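Local coordinates for protein arginase (Medicago truncatula, PDB 6VSS) that hydrolyses L-arginine to urea and L-ornithine, and agmatine to urea and putrescine, as a manganese-dependent homohexameric plant arginase, at residues Q32-R46 / N115-V129. Sequence-based numbering, arbitrary orientation.
Sequences QNRVIDAALTFIRER and NVGDVPIEEIRDCGV
The long N-terminal helix 25-57 lies along strand 113-118, outermost in this chain's parallel sheet, and R46 pins it there through the strand's backbone. The R46 side chain bends at chi2 (-89°) and again at chi3, bringing its NE to 2.7 Å from V116 O. That bond is fairly straight, 156° at the hydrogen, and lies in the carbonyl plane and close to the guanidinium plane; NH2 adds a weak second bond to the same oxygen. The same NH2 of R46 also forms a salt bridge with D126 of the second subunit, so the guanidinium ties the strand to the subunit interface.

One turn back, I43 crosses V116 at about a right angle, CG2 lying 4.1 Å from V116 CG1, while its CD1 rests on the D118 carbonyl. Helix 32-46 runs nearly antiparallel to strand 115-118 (168°) and to the short helix 121-125 that follows it in this α/β arginase fold. Farther toward the N-terminus of 32-46 the packing against 120-129 is largely apolar: A39 CB sits 3.9 Å from CG of P120, the N-cap residue, and also touches I124 CD1. I36 CD1 meets V129 CG2 tip to tip, and V35 CG2 packs 3.8 Å from C127 SG. G128, with positive phi, closes a Schellman motif after the short helix, and there the extended Q32 side chain slides past V129, its NE2 giving C127 O a weak hydrogen bond of 3.0 Å.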
ATOM      1  N   GLN B  32      18.714  17.165 -34.021  1.00 42.78           N
ATOM      2  CA  GLN B  32      18.945  15.705 -33.903  1.00 43.01           C
ATOM      3  C   GLN B  32      20.462  15.413 -33.889  1.00 41.02           C
ATOM      4  O   GLN B  32      20.942  14.938 -32.874  1.00 38.65           O
ATOM      5  CB  GLN B  32      18.144  14.962 -34.989  1.00 44.63           C
ATOM      6  CG  GLN B  32      16.633  15.038 -34.787  1.00 47.13           C
ATOM      7  CD  GLN B  32      15.789  14.430 -35.887  1.00 50.64           C
ATOM      8  OE1 GLN B  32      16.134  13.419 -36.508  1.00 55.36           O
ATOM      9  NE2 GLN B  32      14.602  14.982 -36.069  1.00 50.54           N
ATOM     10  N   ASN B  33      21.202  15.708 -34.955  1.00 37.92           N
ATOM     11  CA  ASN B  33      22.654  15.419 -35.070  1.00 39.13           C
ATOM     12  C   ASN B  33      23.438  15.943 -33.867  1.00 38.46           C
ATOM     13  O   ASN B  33      24.274  15.200 -33.308  1.00 37.11           O
ATOM     14  CB  ASN B  33      23.249  16.046 -36.333  1.00 41.53           C
ATOM     15  CG  ASN B  33      22.586  15.487 -37.564  1.00 43.17           C
ATOM     16  OD1 ASN B  33      22.073  14.377 -37.530  1.00 46.61           O
ATOM     17  ND2 ASN B  33      22.597  16.225 -38.650  1.00 46.16           N
ATOM     18  N   ARG B  34      23.200  17.201 -33.519  1.00 38.13           N
ATOM     19  CA  ARG B  34      23.942  17.950 -32.481  1.00 38.26           C
ATOM     20  C   ARG B  34      23.650  17.337 -31.099  1.00 36.80           C
ATOM     21  O   ARG B  34      24.607  17.140 -30.257  1.00 35.48           O
ATOM     22  CB  ARG B  34      23.515  19.424 -32.570  1.00 40.05           C
ATOM     23  CG  ARG B  34      23.703  20.062 -33.943  1.00 41.82           C
ATOM     24  CD  ARG B  34      23.864  21.580 -33.963  1.00 45.22           C
ATOM     25  NE  ARG B  34      24.893  22.143 -33.068  1.00 46.42           N
ATOM     26  CZ  ARG B  34      26.176  22.329 -33.360  1.00 48.10           C
ATOM     27  NH1 ARG B  34      26.664  22.030 -34.556  1.00 49.30           N
ATOM     28  NH2 ARG B  34      26.979  22.835 -32.439  1.00 49.32           N
ATOM     29  N   VAL B  35      22.385  17.055 -30.823  1.00 35.00           N
ATOM     30  CA  VAL B  35      22.026  16.556 -29.452  1.00 35.55           C
ATOM     31  C   VAL B  35      22.567  15.126 -29.302  1.00 35.08           C
ATOM     32  O   VAL B  35      23.024  14.758 -28.235  1.00 34.21           O
ATOM     33  CB  VAL B  35      20.525  16.651 -29.146  1.00 33.98           C
ATOM     34  CG1 VAL B  35      20.193  15.902 -27.852  1.00 34.94           C
ATOM     35  CG2 VAL B  35      20.072  18.110 -29.050  1.00 33.60           C
ATOM     36  N   ILE B  36      22.510  14.342 -30.358  1.00 36.54           N
ATOM     37  CA  ILE B  36      23.012  12.941 -30.337  1.00 37.38           C
ATOM     38  C   ILE B  36      24.537  12.977 -30.135  1.00 38.07           C
ATOM     39  O   ILE B  36      25.022  12.268 -29.201  1.00 36.94           O
ATOM     40  CB  ILE B  36      22.608  12.195 -31.615  1.00 37.28           C
ATOM     41  CG1 ILE B  36      21.116  11.894 -31.595  1.00 37.30           C
ATOM     42  CG2 ILE B  36      23.465  10.956 -31.796  1.00 37.88           C
ATOM     43  CD1 ILE B  36      20.634  11.118 -32.798  1.00 39.05           C
ATOM     44  N   ASP B  37      25.248  13.754 -30.948  1.00 36.89           N
ATOM     45  CA  ASP B  37      26.698  14.014 -30.766  1.00 39.01           C
ATOM     46  C   ASP B  37      27.030  14.314 -29.305  1.00 35.84           C
ATOM     47  O   ASP B  37      28.017  13.791 -28.760  1.00 34.88           O
ATOM     48  CB  ASP B  37      27.139  15.269 -31.524  1.00 44.09           C
ATOM     49  CG  ASP B  37      28.619  15.281 -31.858  1.00 49.39           C
ATOM     50  OD1 ASP B  37      29.401  14.574 -31.181  1.00 52.22           O
ATOM     51  OD2 ASP B  37      28.975  15.957 -32.847  1.00 59.80           O
ATOM     52  N   ALA B  38      26.325  15.270 -28.733  1.00 33.94           N
ATOM     53  CA  ALA B  38      26.537  15.694 -27.329  1.00 33.06           C
ATOM     54  C   ALA B  38      26.274  14.522 -26.390  1.00 31.14           C
ATOM     55  O   ALA B  38      26.971  14.385 -25.379  1.00 31.60           O
ATOM     56  CB  ALA B  38      25.638  16.841 -26.996  1.00 32.74           C
ATOM     57  N   ALA B  39      25.280  13.711 -26.699  1.00 31.40           N
ATOM     58  CA  ALA B  39      24.906  12.585 -25.836  1.00 31.10           C
ATOM     59  C   ALA B  39      26.051  11.576 -25.860  1.00 32.03           C
ATOM     60  O   ALA B  39      26.441  11.058 -24.788  1.00 29.40           O
ATOM     61  CB  ALA B  39      23.630  11.985 -26.309  1.00 31.96           C
ATOM     62  N   LEU B  40      26.549  11.262 -27.057  1.00 32.66           N
ATOM     63  CA  LEU B  40      27.481  10.121 -27.198  1.00 33.50           C
ATOM     64  C   LEU B  40      28.823  10.547 -26.610  1.00 34.57           C
ATOM     65  O   LEU B  40      29.444   9.745 -25.868  1.00 36.53           O
ATOM     66  CB  LEU B  40      27.589   9.676 -28.657  1.00 33.90           C
ATOM     67  CG  LEU B  40      26.337   9.017 -29.263  1.00 33.35           C
ATOM     68  CD1 LEU B  40      26.490   8.919 -30.780  1.00 34.26           C
ATOM     69  CD2 LEU B  40      26.054   7.668 -28.673  1.00 32.69           C
ATOM     70  N   THR B  41      29.244  11.777 -26.893  1.00 35.67           N
ATOM     71  CA  THR B  41      30.417  12.404 -26.243  1.00 34.28           C
ATOM     72  C   THR B  41      30.274  12.295 -24.714  1.00 33.01           C
ATOM     73  O   THR B  41      31.256  11.975 -24.095  1.00 32.86           O
ATOM     74  CB  THR B  41      30.566  13.830 -26.757  1.00 35.86           C
ATOM     75  OG1 THR B  41      30.619  13.724 -28.179  1.00 38.54           O
ATOM     76  CG2 THR B  41      31.795  14.526 -26.226  1.00 36.67           C
ATOM     77  N   PHE B  42      29.107  12.527 -24.103  1.00 32.10           N
ATOM     78  CA  PHE B  42      28.980  12.424 -22.623  1.00 31.67           C
ATOM     79  C   PHE B  42      29.340  10.988 -22.220  1.00 31.57           C
ATOM     80  O   PHE B  42      30.187  10.791 -21.283  1.00 31.67           O
ATOM     81  CB  PHE B  42      27.574  12.759 -22.113  1.00 31.44           C
ATOM     82  CG  PHE B  42      27.421  12.622 -20.626  1.00 30.68           C
ATOM     83  CD1 PHE B  42      27.909  13.599 -19.770  1.00 32.14           C
ATOM     84  CD2 PHE B  42      26.784  11.544 -20.076  1.00 31.49           C
ATOM     85  CE1 PHE B  42      27.759  13.493 -18.392  1.00 32.53           C
ATOM     86  CE2 PHE B  42      26.634  11.431 -18.704  1.00 31.59           C
ATOM     87  CZ  PHE B  42      27.138  12.396 -17.869  1.00 32.68           C
ATOM     88  N   ILE B  43      28.708  10.012 -22.892  1.00 30.42           N
ATOM     89  CA  ILE B  43      28.960   8.554 -22.659  1.00 31.34           C
ATOM     90  C   ILE B  43      30.445   8.296 -22.940  1.00 31.10           C
ATOM     91  O   ILE B  43      31.064   7.608 -22.154  1.00 30.42           O
ATOM     92  CB  ILE B  43      28.037   7.587 -23.468  1.00 31.22           C
ATOM     93  CG1 ILE B  43      26.531   7.792 -23.247  1.00 30.55           C
ATOM     94  CG2 ILE B  43      28.436   6.133 -23.223  1.00 30.81           C
ATOM     95  CD1 ILE B  43      25.997   7.335 -21.903  1.00 31.20           C
ATOM     96  N   ARG B  44      31.006   8.862 -24.012  1.00 33.25           N
ATOM     97  CA  ARG B  44      32.437   8.632 -24.351  1.00 35.05           C
ATOM     98  C   ARG B  44      33.265   9.013 -23.117  1.00 32.41           C
ATOM     99  O   ARG B  44      34.109   8.215 -22.733  1.00 32.76           O
ATOM    100  CB  ARG B  44      32.912   9.393 -25.605  1.00 37.94           C
ATOM    101  CG  ARG B  44      34.355   9.088 -26.000  1.00 41.09           C
ATOM    102  CD  ARG B  44      34.813   9.541 -27.400  1.00 46.26           C
ATOM    103  NE  ARG B  44      33.763   9.400 -28.412  1.00 51.19           N
ATOM    104  CZ  ARG B  44      33.066  10.405 -28.989  1.00 57.75           C
ATOM    105  NH1 ARG B  44      32.080  10.133 -29.835  1.00 58.14           N
ATOM    106  NH2 ARG B  44      33.332  11.681 -28.722  1.00 60.66           N
ATOM    107  N   GLU B  45      33.010  10.170 -22.529  1.00 30.59           N
ATOM    108  CA  GLU B  45      33.856  10.747 -21.446  1.00 31.10           C
ATOM    109  C   GLU B  45      33.652   9.965 -20.147  1.00 30.63           C
ATOM    110  O   GLU B  45      34.621   9.792 -19.380  1.00 28.98           O
ATOM    111  CB  GLU B  45      33.537  12.222 -21.213  1.00 32.63           C
ATOM    112  CG  GLU B  45      33.874  13.116 -22.406  1.00 34.23           C
ATOM    113  CD  GLU B  45      35.353  13.153 -22.695  1.00 35.53           C
ATOM    114  OE1 GLU B  45      36.123  12.956 -21.726  1.00 35.50           O
ATOM    115  OE2 GLU B  45      35.738  13.374 -23.890  1.00 37.81           O
ATOM    116  N   ARG B  46      32.441   9.476 -19.895  1.00 29.59           N
ATOM    117  CA  ARG B  46      32.273   8.670 -18.658  1.00 29.91           C
ATOM    118  C   ARG B  46      32.998   7.350 -18.868  1.00 29.14           C
ATOM    119  O   ARG B  46      33.658   6.885 -17.920  1.00 29.72           O
ATOM    120  CB  ARG B  46      30.794   8.554 -18.305  1.00 29.35           C
ATOM    121  CG  ARG B  46      30.249   9.865 -17.770  1.00 29.73           C
ATOM    122  CD  ARG B  46      30.411   9.962 -16.258  1.00 31.58           C
ATOM    123  NE  ARG B  46      29.866   8.845 -15.511  1.00 31.55           N
ATOM    124  CZ  ARG B  46      30.281   8.475 -14.308  1.00 34.12           C
ATOM    125  NH1 ARG B  46      31.196   9.189 -13.653  1.00 35.54           N
ATOM    126  NH2 ARG B  46      29.718   7.429 -13.728  1.00 33.45           N
ATOM    127  N   ASN B 115      29.726   2.424 -12.622  1.00 27.82           N
ATOM    128  CA  ASN B 115      28.651   3.102 -13.382  1.00 27.81           C
ATOM    129  C   ASN B 115      29.267   3.919 -14.514  1.00 27.87           C
ATOM    130  O   ASN B 115      30.140   4.700 -14.229  1.00 28.09           O
ATOM    131  CB  ASN B 115      27.823   4.008 -12.486  1.00 27.87           C
ATOM    132  CG  ASN B 115      26.639   4.587 -13.237  1.00 28.93           C
ATOM    133  OD1 ASN B 115      26.081   3.969 -14.155  1.00 30.17           O
ATOM    134  ND2 ASN B 115      26.260   5.793 -12.882  1.00 29.88           N
ATOM    135  N   VAL B 116      28.785   3.793 -15.732  1.00 28.62           N
ATOM    136  CA  VAL B 116      29.161   4.704 -16.846  1.00 30.12           C
ATOM    137  C   VAL B 116      28.079   5.783 -16.913  1.00 30.50           C
ATOM    138  O   VAL B 116      28.381   6.932 -16.592  1.00 29.37           O
ATOM    139  CB  VAL B 116      29.316   3.954 -18.178  1.00 31.71           C
ATOM    140  CG1 VAL B 116      29.337   4.908 -19.370  1.00 32.97           C
ATOM    141  CG2 VAL B 116      30.553   3.072 -18.190  1.00 32.46           C
ATOM    142  N   GLY B 117      26.823   5.397 -17.155  1.00 30.36           N
ATOM    143  CA  GLY B 117      25.685   6.326 -17.042  1.00 29.94           C
ATOM    144  C   GLY B 117      24.536   5.944 -17.949  1.00 29.47           C
ATOM    145  O   GLY B 117      24.486   4.806 -18.354  1.00 28.32           O
ATOM    146  N   ASP B 118      23.617   6.879 -18.181  1.00 29.02           N
ATOM    147  CA  ASP B 118      22.341   6.639 -18.847  1.00 30.10           C
ATOM    148  C   ASP B 118      22.437   7.318 -20.207  1.00 31.70           C
ATOM    149  O   ASP B 118      22.867   8.471 -20.268  1.00 30.96           O
ATOM    150  CB  ASP B 118      21.175   7.153 -18.002  1.00 31.53           C
ATOM    151  CG  ASP B 118      20.876   6.323 -16.776  1.00 33.07           C
ATOM    152  OD1 ASP B 118      21.599   5.372 -16.513  1.00 34.72           O
ATOM    153  OD2 ASP B 118      19.906   6.633 -16.104  1.00 40.26           O
ATOM    154  N   VAL B 119      22.079   6.604 -21.261  1.00 32.33           N
ATOM    155  CA  VAL B 119      21.725   7.233 -22.561  1.00 33.73           C
ATOM    156  C   VAL B 119      20.451   8.048 -22.339  1.00 34.67           C
ATOM    157  O   VAL B 119      19.429   7.455 -21.998  1.00 32.30           O
ATOM    158  CB  VAL B 119      21.476   6.207 -23.670  1.00 34.28           C
ATOM    159  CG1 VAL B 119      21.042   6.909 -24.965  1.00 35.46           C
ATOM    160  CG2 VAL B 119      22.689   5.306 -23.874  1.00 33.65           C
ATOM    161  N   PRO B 120      20.480   9.378 -22.605  1.00 31.22           N
ATOM    162  CA  PRO B 120      19.330  10.274 -22.416  1.00 30.98           C
ATOM    163  C   PRO B 120      18.248  10.145 -23.496  1.00 32.32           C
ATOM    164  O   PRO B 120      18.077  11.018 -24.410  1.00 31.17           O
ATOM    165  CB  PRO B 120      19.983  11.662 -22.454  1.00 31.82           C
ATOM    166  CG  PRO B 120      21.162  11.492 -23.378  1.00 31.94           C
ATOM    167  CD  PRO B 120      21.664  10.084 -23.116  1.00 31.63           C
ATOM    168  N   ILE B 121      17.503   9.045 -23.371  1.00 31.45           N
ATOM    169  CA  ILE B 121      16.504   8.583 -24.365  1.00 31.34           C
ATOM    170  C   ILE B 121      15.441   9.679 -24.567  1.00 32.13           C
ATOM    171  O   ILE B 121      15.155  10.044 -25.736  1.00 31.48           O
ATOM    172  CB  ILE B 121      15.890   7.249 -23.890  1.00 30.68           C
ATOM    173  CG1 ILE B 121      16.945   6.142 -23.807  1.00 30.25           C
ATOM    174  CG2 ILE B 121      14.729   6.857 -24.795  1.00 30.14           C
ATOM    175  CD1 ILE B 121      17.609   5.829 -25.151  1.00 29.23           C
ATOM    176  N   GLU B 122      14.858  10.153 -23.466  1.00 31.81           N
ATOM    177  CA  GLU B 122      13.749  11.142 -23.474  1.00 33.19           C
ATOM    178  C   GLU B 122      14.189  12.381 -24.273  1.00 33.50           C
ATOM    179  O   GLU B 122      13.467  12.796 -25.188  1.00 36.25           O
ATOM    180  CB  GLU B 122      13.327  11.468 -22.028  1.00 34.55           C
ATOM    181  CG  GLU B 122      12.369  12.663 -21.884  1.00 37.10           C
ATOM    182  CD  GLU B 122      11.764  12.978 -20.495  1.00 39.41           C
ATOM    183  OE1 GLU B 122      12.397  12.733 -19.434  1.00 40.39           O
ATOM    184  OE2 GLU B 122      10.651  13.531 -20.459  1.00 41.50           O
ATOM    185  N   GLU B 123      15.311  12.991 -23.939  1.00 32.81           N
ATOM    186  CA  GLU B 123      15.787  14.231 -24.618  1.00 34.80           C
ATOM    187  C   GLU B 123      16.067  14.001 -26.119  1.00 33.09           C
ATOM    188  O   GLU B 123      15.759  14.897 -26.960  1.00 32.89           O
ATOM    189  CB  GLU B 123      17.019  14.768 -23.909  1.00 36.77           C
ATOM    190  CG  GLU B 123      16.749  15.190 -22.470  1.00 40.26           C
ATOM    191  CD  GLU B 123      16.990  14.114 -21.406  1.00 45.02           C
ATOM    192  OE1 GLU B 123      17.126  12.906 -21.765  1.00 45.46           O
ATOM    193  OE2 GLU B 123      17.004  14.478 -20.194  1.00 49.67           O
ATOM    194  N   ILE B 124      16.566  12.834 -26.472  1.00 32.42           N
ATOM    195  CA  ILE B 124      16.805  12.476 -27.891  1.00 34.76           C
ATOM    196  C   ILE B 124      15.476  12.270 -28.611  1.00 37.04           C
ATOM    197  O   ILE B 124      15.319  12.857 -29.708  1.00 36.29           O
ATOM    198  CB  ILE B 124      17.698  11.251 -28.015  1.00 33.59           C
ATOM    199  CG1 ILE B 124      19.106  11.582 -27.523  1.00 32.42           C
ATOM    200  CG2 ILE B 124      17.671  10.761 -29.454  1.00 34.78           C
ATOM    201  CD1 ILE B 124      19.916  10.352 -27.248  1.00 32.39           C
ATOM    202  N   ARG B 125      14.578  11.452 -28.064  1.00 38.57           N
ATOM    203  CA  ARG B 125      13.237  11.240 -28.681  1.00 39.85           C
ATOM    204  C   ARG B 125      12.625  12.631 -28.858  1.00 40.08           C
ATOM    205  O   ARG B 125      12.066  12.901 -29.914  1.00 40.46           O
ATOM    206  CB  ARG B 125      12.293  10.384 -27.823  1.00 41.61           C
ATOM    207  CG  ARG B 125      12.374   8.888 -28.095  1.00 46.68           C
ATOM    208  CD  ARG B 125      11.443   7.961 -27.314  1.00 46.76           C
ATOM    209  NE  ARG B 125       9.989   8.187 -27.378  1.00 51.98           N
ATOM    210  CZ  ARG B 125       9.184   7.942 -28.428  1.00 52.10           C
ATOM    211  NH1 ARG B 125       7.884   8.152 -28.325  1.00 51.48           N
ATOM    212  NH2 ARG B 125       9.671   7.525 -29.583  1.00 55.34           N
ATOM    213  N   ASP B 126      12.737  13.488 -27.847  1.00 40.42           N
ATOM    214  CA  ASP B 126      12.127  14.848 -27.880  1.00 42.70           C
ATOM    215  C   ASP B 126      12.738  15.732 -28.993  1.00 42.15           C
ATOM    216  O   ASP B 126      12.251  16.824 -29.137  1.00 46.60           O
ATOM    217  CB  ASP B 126      12.216  15.585 -26.529  1.00 41.94           C
ATOM    218  CG  ASP B 126      11.419  16.895 -26.531  1.00 43.80           C
ATOM    219  OD1 ASP B 126      10.258  16.876 -26.970  1.00 45.52           O
ATOM    220  OD2 ASP B 126      11.970  17.935 -26.155  1.00 43.76           O
ATOM    221  N   CYS B 127      13.789  15.332 -29.707  1.00 41.79           N
ATOM    222  CA  CYS B 127      14.334  16.049 -30.899  1.00 41.40           C
ATOM    223  C   CYS B 127      13.691  15.514 -32.176  1.00 42.52           C
ATOM    224  O   CYS B 127      14.106  15.937 -33.282  1.00 41.20           O
ATOM    225  CB  CYS B 127      15.824  15.828 -31.076  1.00 40.62           C
ATOM    226  SG  CYS B 127      16.748  16.496 -29.694  1.00 42.25           S
ATOM    227  N   GLY B 128      12.785  14.553 -32.009  1.00 43.08           N
ATOM    228  CA  GLY B 128      12.007  13.920 -33.084  1.00 43.28           C
ATOM    229  C   GLY B 128      12.773  12.813 -33.755  1.00 43.25           C
ATOM    230  O   GLY B 128      12.439  12.505 -34.894  1.00 46.10           O
ATOM    231  N   VAL B 129      13.718  12.182 -33.056  1.00 43.22           N
ATOM    232  CA  VAL B 129      14.515  11.054 -33.612  1.00 43.38           C
ATOM    233  C   VAL B 129      13.617   9.811 -33.722  1.00 43.56           C
ATOM    234  O   VAL B 129      12.909   9.513 -32.766  1.00 44.80           O
ATOM    235  CB  VAL B 129      15.772  10.806 -32.760  1.00 43.75           C
ATOM    236  CG1 VAL B 129      16.572   9.613 -33.264  1.00 45.39           C
ATOM    237  CG2 VAL B 129      16.667  12.037 -32.682  1.00 42.71           C
TER